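Local atomic coordinates of microcompartments protein (Desulfitobacterium hafniense, PDB entry 3NWG), a protein that probably serves as a structural building block of a bacterial microcompartment shell, its chain carrying two BMC domains in tandem. Residues G119-V124 with V138-D143; S146-V151 with K167-S172. All blocks are in the same frame, centred on the assembly; numbering follows the deposited sequence.

Both interactions lie in the second of the two BMC domains and follow one another in series along the chain. Interaction 1 closes first: strand 122-127 turns back through strand 136-142, and residues 119-124 and 138-143 zip up this beta hairpin at an outer edge of the antiparallel sheet. The chain then passes directly into helix 144-160, and interaction 2 closes when strand 164-170 returns beside that helix. Neither loop nests in or crosses the other. Their centres are about 8 Å apart, and they meet directly where Gln-120 OE1 probably hydrogen-bonds Ser-146 OG (2.7 Å). Interaction 1 thus secures one edge strand; interaction 2 packs the helix, also touched by Val-121 and Leu-140, on the other.

Interaction 1 of 2, residues G119-V124 with V138-D143; sequences GQVDLV and VTLTGD
Asp-122 and Thr-141 form the hydrogen-bonded antiparallel pair of this hairpin, with Asp-122 N to Thr-141 O and Thr-141 N to Asp-122 O both at 3.0 Å. A third backbone bond, nearly straight at hydrogen, runs from Val-124 N to Thr-139 O (2.6 Å), the donor tilted 33° from the carbonyl plane. The short strand axes stand at 137°, so the pairing is markedly twisted. Thr-141 O also receives a CA-H...O contact from Val-121 CA.

Apolar contacts cluster on the face of Leu-123 and Leu-140. Leu-123 CD2 reaches both Val-138 CG2 and Leu-140 CB, each at 4.0 Å. With CG1 anti to its own carbonyl carbon (chi1 -70°), Val-121 brings that methyl to Leu-140 CD2 at 3.8 Å. Helices 105-117 and 144-160 close over this group.

On the face of Asp-122 and Thr-141, Val-124 makes van der Waals approaches: Val-124 CB to Thr-139 OG1 at 3.3 Å and Val-124 CG2 to Thr-141 OG1 at 3.9 Å. Thr-139 OG1 has a weak hydrogen bond to Glu-125 N.

The chemistry thus divides: three backbone bonds join the two strands, strand 136-142 pairs on its other side with strand 96-102, and the aliphatic groups face the helices.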
ATOM      1  N   GLY A 119     -11.370  35.470   1.074  1.00 71.08           N
ATOM      2  CA  GLY A 119     -10.361  35.669   2.112  1.00 72.46           C
ATOM      3  C   GLY A 119      -9.183  34.704   2.070  1.00 72.30           C
ATOM      4  O   GLY A 119      -8.885  34.100   1.028  1.00 72.13           O
ATOM      5  N   GLN A 120      -8.536  34.563   3.225  1.00 72.52           N
ATOM      6  CA  GLN A 120      -7.225  33.928   3.345  1.00 73.01           C
ATOM      7  C   GLN A 120      -7.345  32.549   4.002  1.00 70.81           C
ATOM      8  O   GLN A 120      -7.202  32.404   5.223  1.00 70.92           O
ATOM      9  CB  GLN A 120      -6.263  34.819   4.152  1.00 75.03           C
ATOM     10  CG  GLN A 120      -6.549  36.338   4.084  1.00 79.18           C
ATOM     11  CD  GLN A 120      -7.566  36.832   5.148  1.00 82.28           C
ATOM     12  OE1 GLN A 120      -8.636  36.228   5.349  1.00 80.91           O
ATOM     13  NE2 GLN A 120      -7.225  37.943   5.827  1.00 84.32           N
ATOM     14  N   VAL A 121      -7.627  31.546   3.180  1.00 68.65           N
ATOM     15  CA  VAL A 121      -7.633  30.155   3.614  1.00 66.31           C
ATOM     16  C   VAL A 121      -6.732  29.378   2.658  1.00 66.13           C
ATOM     17  O   VAL A 121      -6.378  29.879   1.594  1.00 66.57           O
ATOM     18  CB  VAL A 121      -9.076  29.543   3.626  1.00 64.66           C
ATOM     19  CG1 VAL A 121      -9.924  30.141   4.744  1.00 64.06           C
ATOM     20  CG2 VAL A 121      -9.765  29.727   2.282  1.00 63.52           C
ATOM     21  N   ASP A 122      -6.344  28.174   3.049  1.00 65.36           N
ATOM     22  CA  ASP A 122      -5.737  27.229   2.128  1.00 65.52           C
ATOM     23  C   ASP A 122      -6.555  25.960   2.192  1.00 64.10           C
ATOM     24  O   ASP A 122      -6.799  25.448   3.281  1.00 63.95           O
ATOM     25  CB  ASP A 122      -4.276  26.956   2.499  1.00 66.90           C
ATOM     26  CG  ASP A 122      -3.382  28.188   2.307  1.00 70.40           C
ATOM     27  OD1 ASP A 122      -3.111  28.578   1.140  1.00 71.02           O
ATOM     28  OD2 ASP A 122      -2.945  28.774   3.330  1.00 72.29           O
ATOM     29  N   LEU A 123      -7.012  25.464   1.042  1.00 63.62           N
ATOM     30  CA  LEU A 123      -7.712  24.176   1.001  1.00 62.53           C
ATOM     31  C   LEU A 123      -6.704  23.116   1.388  1.00 63.41           C
ATOM     32  O   LEU A 123      -5.532  23.215   1.023  1.00 64.39           O
ATOM     33  CB  LEU A 123      -8.306  23.882  -0.383  1.00 61.61           C
ATOM     34  CG  LEU A 123      -9.268  24.870  -1.063  1.00 61.30           C
ATOM     35  CD1 LEU A 123      -9.862  24.245  -2.292  1.00 61.18           C
ATOM     36  CD2 LEU A 123     -10.388  25.354  -0.156  1.00 60.55           C
ATOM     37  N   VAL A 124      -7.142  22.128   2.159  1.00 63.77           N
ATOM     38  CA  VAL A 124      -6.229  21.093   2.643  1.00 65.73           C
ATOM     39  C   VAL A 124      -6.384  19.819   1.813  1.00 66.72           C
ATOM     40  O   VAL A 124      -5.397  19.284   1.313  1.00 67.76           O
ATOM     41  CB  VAL A 124      -6.394  20.813   4.152  1.00 65.62           C
ATOM     42  CG1 VAL A 124      -5.399  19.767   4.610  1.00 66.48           C
ATOM     43  CG2 VAL A 124      -6.209  22.086   4.947  1.00 65.54           C
ATOM     44  N   VAL A 138     -14.570  18.950   1.352  1.00 55.15           N
ATOM     45  CA  VAL A 138     -13.389  19.800   1.329  1.00 53.88           C
ATOM     46  C   VAL A 138     -13.026  20.223   2.753  1.00 53.73           C
ATOM     47  O   VAL A 138     -13.905  20.509   3.565  1.00 53.09           O
ATOM     48  CB  VAL A 138     -13.557  21.028   0.375  1.00 53.62           C
ATOM     49  CG1 VAL A 138     -14.707  21.915   0.796  1.00 52.93           C
ATOM     50  CG2 VAL A 138     -12.266  21.839   0.271  1.00 53.50           C
ATOM     51  N   THR A 139     -11.726  20.204   3.055  1.00 53.72           N
ATOM     52  CA  THR A 139     -11.211  20.760   4.304  1.00 53.85           C
ATOM     53  C   THR A 139     -10.298  21.939   3.981  1.00 54.36           C
ATOM     54  O   THR A 139      -9.624  21.949   2.941  1.00 54.68           O
ATOM     55  CB  THR A 139     -10.415  19.739   5.140  1.00 54.65           C
ATOM     56  OG1 THR A 139      -9.283  19.290   4.384  1.00 55.38           O
ATOM     57  CG2 THR A 139     -11.278  18.544   5.553  1.00 53.17           C
ATOM     58  N   LEU A 140     -10.293  22.930   4.871  1.00 54.38           N
ATOM     59  CA  LEU A 140      -9.448  24.102   4.735  1.00 54.98           C
ATOM     60  C   LEU A 140      -9.003  24.650   6.097  1.00 55.99           C
ATOM     61  O   LEU A 140      -9.616  24.353   7.113  1.00 55.92           O
ATOM     62  CB  LEU A 140     -10.128  25.175   3.874  1.00 54.60           C
ATOM     63  CG  LEU A 140     -11.577  25.709   3.965  1.00 53.85           C
ATOM     64  CD1 LEU A 140     -12.654  24.661   4.174  1.00 52.10           C
ATOM     65  CD2 LEU A 140     -11.706  26.803   4.991  1.00 54.97           C
ATOM     66  N   THR A 141      -7.914  25.417   6.114  1.00 57.14           N
ATOM     67  CA  THR A 141      -7.482  26.106   7.323  1.00 58.34           C
ATOM     68  C   THR A 141      -7.184  27.567   7.093  1.00 59.17           C
ATOM     69  O   THR A 141      -7.103  28.029   5.962  1.00 59.13           O
ATOM     70  CB  THR A 141      -6.218  25.496   7.948  1.00 59.51           C
ATOM     71  OG1 THR A 141      -5.249  25.253   6.921  1.00 61.18           O
ATOM     72  CG2 THR A 141      -6.550  24.224   8.617  1.00 59.50           C
ATOM     73  N   GLY A 142      -7.006  28.262   8.212  1.00 60.18           N
ATOM     74  CA  GLY A 142      -6.694  29.688   8.292  1.00 61.61           C
ATOM     75  C   GLY A 142      -6.948  30.086   9.740  1.00 62.06           C
ATOM     76  O   GLY A 142      -7.164  29.223  10.598  1.00 61.47           O
ATOM     77  N   ASP A 143      -6.920  31.381  10.034  1.00 63.21           N
ATOM     78  CA  ASP A 143      -7.342  31.832  11.356  1.00 63.50           C
ATOM     79  C   ASP A 143      -8.856  31.597  11.466  1.00 61.70           C
ATOM     80  O   ASP A 143      -9.522  31.321  10.471  1.00 60.68           O
ATOM     81  CB  ASP A 143      -6.959  33.297  11.577  1.00 65.43           C
ATOM     82  CG  ASP A 143      -7.785  34.251  10.734  1.00 67.82           C
ATOM     83  OD1 ASP A 143      -7.204  34.852   9.801  1.00 71.14           O
ATOM     84  OD2 ASP A 143      -9.015  34.382  10.993  1.00 69.14           O
TER

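Interaction 2 of 2, residues S146-V151 with K167-S172; sequences SVESSV and KVVIPS
Val-147 is the first residue of the helical segment to meet the strand, and it does so with one methyl: its CG1 touches both methyls of Val-169, coming to 3.8 Å from Val-169 CG1. The two side chains slide past each other in opposite directions.

Glu-148 follows with a different kind of contact. Its chain folds at chi2 (-74°), bringing the carboxylate back over the isopropyl group of Val-169. Each oxygen takes one branch: Glu-148 OE1 is 3.6 Å from Val-169 CG2, and Glu-148 OE2 is 3.7 Å from Val-169 CG1. These are van der Waals distances to carbon, and the two segments share no hydrogen bond.

One helical turn beyond Val-147, Val-151 faces the strand again, the backbone bond from Val-151 N to Val-147 O (2.9 Å) marking that spacing. Val-151 CG1 and CG2 both pack on Val-169 CG2, each at 3.9 Å, and Val-151 CG2 approaches Lys-167 CB more loosely, at 4.3 Å. Only the root of Lys-167 takes part, because its chain then leads away from the helix.

Val-169 is thus gripped from three helix positions. With its CG1 anti to the backbone N (chi1 173°), both its methyls meet Val-147 and Glu-148, and CG2 alone comes within 4 Å of Val-151. The short axes run almost exactly antiparallel, at 174° and 8.9 Å apart, a helix-on-sheet spacing.

Within the fold, helix 144-160 packs on one face of the sheet, running antiparallel to strand 164-170, with Val-147 also on Ala-96 and Val-151 on Ile-100 of strand 96-102. That strand pairs with strand 164-170 through backbone bonds to Val-168 and Ile-170. The side chains of these two residues, directed away from helix 144-160, pack on Glu-18 and Asp-21 of helix 13-26 in a neighbouring subunit.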
ATOM      1  N   SER A 146     -11.400  33.965   9.285  1.00 60.80           N
ATOM      2  CA  SER A 146     -11.257  33.688   7.854  1.00 60.64           C
ATOM      3  C   SER A 146     -11.970  32.392   7.452  1.00 59.05           C
ATOM      4  O   SER A 146     -12.715  32.369   6.468  1.00 58.52           O
ATOM      5  CB  SER A 146      -9.780  33.614   7.459  1.00 61.52           C
ATOM      6  OG  SER A 146      -9.114  34.847   7.678  1.00 63.60           O
ATOM      7  N   VAL A 147     -11.743  31.329   8.231  1.00 57.95           N
ATOM      8  CA  VAL A 147     -12.337  30.022   7.975  1.00 56.55           C
ATOM      9  C   VAL A 147     -13.843  30.077   8.131  1.00 56.64           C
ATOM     10  O   VAL A 147     -14.566  29.528   7.306  1.00 56.65           O
ATOM     11  CB  VAL A 147     -11.768  28.944   8.905  1.00 56.02           C
ATOM     12  CG1 VAL A 147     -12.610  27.689   8.848  1.00 54.38           C
ATOM     13  CG2 VAL A 147     -10.315  28.637   8.542  1.00 56.20           C
ATOM     14  N   GLU A 148     -14.310  30.751   9.178  1.00 57.27           N
ATOM     15  CA  GLU A 148     -15.732  30.876   9.460  1.00 57.67           C
ATOM     16  C   GLU A 148     -16.506  31.498   8.310  1.00 57.92           C
ATOM     17  O   GLU A 148     -17.634  31.087   8.026  1.00 58.22           O
ATOM     18  CB  GLU A 148     -15.968  31.723  10.707  1.00 58.88           C
ATOM     19  CG  GLU A 148     -15.786  31.002  12.042  1.00 61.64           C
ATOM     20  CD  GLU A 148     -16.935  30.056  12.366  1.00 66.10           C
ATOM     21  OE1 GLU A 148     -17.810  29.841  11.477  1.00 68.18           O
ATOM     22  OE2 GLU A 148     -16.961  29.527  13.507  1.00 66.41           O
ATOM     23  N   SER A 149     -15.921  32.499   7.661  1.00 58.07           N
ATOM     24  CA  SER A 149     -16.661  33.247   6.659  1.00 58.60           C
ATOM     25  C   SER A 149     -16.443  32.640   5.292  1.00 57.48           C
ATOM     26  O   SER A 149     -17.202  32.891   4.360  1.00 57.69           O
ATOM     27  CB  SER A 149     -16.261  34.722   6.666  1.00 60.29           C
ATOM     28  OG  SER A 149     -14.913  34.856   6.283  1.00 61.94           O
ATOM     29  N   SER A 150     -15.393  31.835   5.195  1.00 56.26           N
ATOM     30  CA  SER A 150     -15.107  31.071   4.005  1.00 55.25           C
ATOM     31  C   SER A 150     -16.004  29.838   3.885  1.00 54.39           C
ATOM     32  O   SER A 150     -16.450  29.503   2.779  1.00 54.60           O
ATOM     33  CB  SER A 150     -13.648  30.661   3.996  1.00 55.09           C
ATOM     34  OG  SER A 150     -13.293  30.208   2.718  1.00 55.50           O
ATOM     35  N   VAL A 151     -16.286  29.154   4.995  1.00 53.34           N
ATOM     36  CA  VAL A 151     -17.240  28.069   4.871  1.00 52.58           C
ATOM     37  C   VAL A 151     -18.687  28.547   4.777  1.00 53.61           C
ATOM     38  O   VAL A 151     -19.497  27.890   4.134  1.00 53.95           O
ATOM     39  CB  VAL A 151     -17.071  26.859   5.885  1.00 51.92           C
ATOM     40  CG1 VAL A 151     -15.643  26.726   6.416  1.00 50.36           C
ATOM     41  CG2 VAL A 151     -18.129  26.874   6.974  1.00 51.04           C
ATOM     42  N   LYS A 167     -21.483  21.075   7.476  1.00 54.58           N
ATOM     43  CA  LYS A 167     -20.188  21.735   7.628  1.00 52.75           C
ATOM     44  C   LYS A 167     -19.851  21.947   9.098  1.00 52.50           C
ATOM     45  O   LYS A 167     -20.731  21.935   9.955  1.00 53.12           O
ATOM     46  CB  LYS A 167     -20.138  23.088   6.907  1.00 52.39           C
ATOM     47  CG  LYS A 167     -21.465  23.826   6.752  1.00 52.31           C
ATOM     48  CD  LYS A 167     -22.053  24.394   8.009  1.00 52.07           C
ATOM     49  CE  LYS A 167     -23.543  24.621   7.776  1.00 53.29           C
ATOM     50  NZ  LYS A 167     -24.239  24.966   9.034  1.00 54.25           N
ATOM     51  N   VAL A 168     -18.565  22.126   9.376  1.00 51.25           N
ATOM     52  CA  VAL A 168     -18.092  22.396  10.715  1.00 50.64           C
ATOM     53  C   VAL A 168     -16.902  23.332  10.613  1.00 50.54           C
ATOM     54  O   VAL A 168     -16.149  23.278   9.634  1.00 50.26           O
ATOM     55  CB  VAL A 168     -17.699  21.091  11.498  1.00 50.66           C
ATOM     56  CG1 VAL A 168     -18.868  20.127  11.577  1.00 50.13           C
ATOM     57  CG2 VAL A 168     -16.475  20.414  10.909  1.00 48.61           C
ATOM     58  N   VAL A 169     -16.765  24.208  11.604  1.00 50.87           N
ATOM     59  CA  VAL A 169     -15.516  24.923  11.845  1.00 50.94           C
ATOM     60  C   VAL A 169     -15.019  24.502  13.228  1.00 51.91           C
ATOM     61  O   VAL A 169     -15.733  24.623  14.231  1.00 52.22           O
ATOM     62  CB  VAL A 169     -15.686  26.459  11.726  1.00 51.49           C
ATOM     63  CG1 VAL A 169     -14.417  27.199  12.146  1.00 51.17           C
ATOM     64  CG2 VAL A 169     -16.100  26.862  10.298  1.00 50.46           C
ATOM     65  N   ILE A 170     -13.810  23.961  13.261  1.00 52.60           N
ATOM     66  CA  ILE A 170     -13.192  23.530  14.489  1.00 53.80           C
ATOM     67  C   ILE A 170     -12.006  24.453  14.690  1.00 55.51           C
ATOM     68  O   ILE A 170     -11.004  24.308  13.997  1.00 55.56           O
ATOM     69  CB  ILE A 170     -12.740  22.052  14.388  1.00 54.19           C
ATOM     70  CG1 ILE A 170     -13.918  21.168  13.955  1.00 53.42           C
ATOM     71  CG2 ILE A 170     -12.092  21.553  15.706  1.00 53.64           C
ATOM     72  CD1 ILE A 170     -13.521  19.743  13.547  1.00 53.95           C
ATOM     73  N   PRO A 171     -12.126  25.419  15.630  1.00 57.46           N
ATOM     74  CA  PRO A 171     -11.161  26.485  15.933  1.00 59.23           C
ATOM     75  C   PRO A 171      -9.812  25.974  16.433  1.00 61.72           C
ATOM     76  O   PRO A 171      -8.766  26.417  15.951  1.00 62.30           O
ATOM     77  CB  PRO A 171     -11.851  27.268  17.048  1.00 59.12           C
ATOM     78  CG  PRO A 171     -13.288  26.945  16.919  1.00 57.85           C
ATOM     79  CD  PRO A 171     -13.304  25.523  16.511  1.00 57.97           C
ATOM     80  N   SER A 172      -9.834  25.060  17.395  1.00 64.03           N
ATOM     81  CA  SER A 172      -8.599  24.465  17.885  1.00 67.18           C
ATOM     82  C   SER A 172      -8.725  22.964  17.808  1.00 68.76           C
ATOM     83  O   SER A 172      -9.135  22.316  18.775  1.00 69.13           O
ATOM     84  CB  SER A 172      -8.279  24.908  19.309  1.00 67.98           C
ATOM     85  OG  SER A 172      -8.306  26.322  19.402  1.00 69.77           O
TER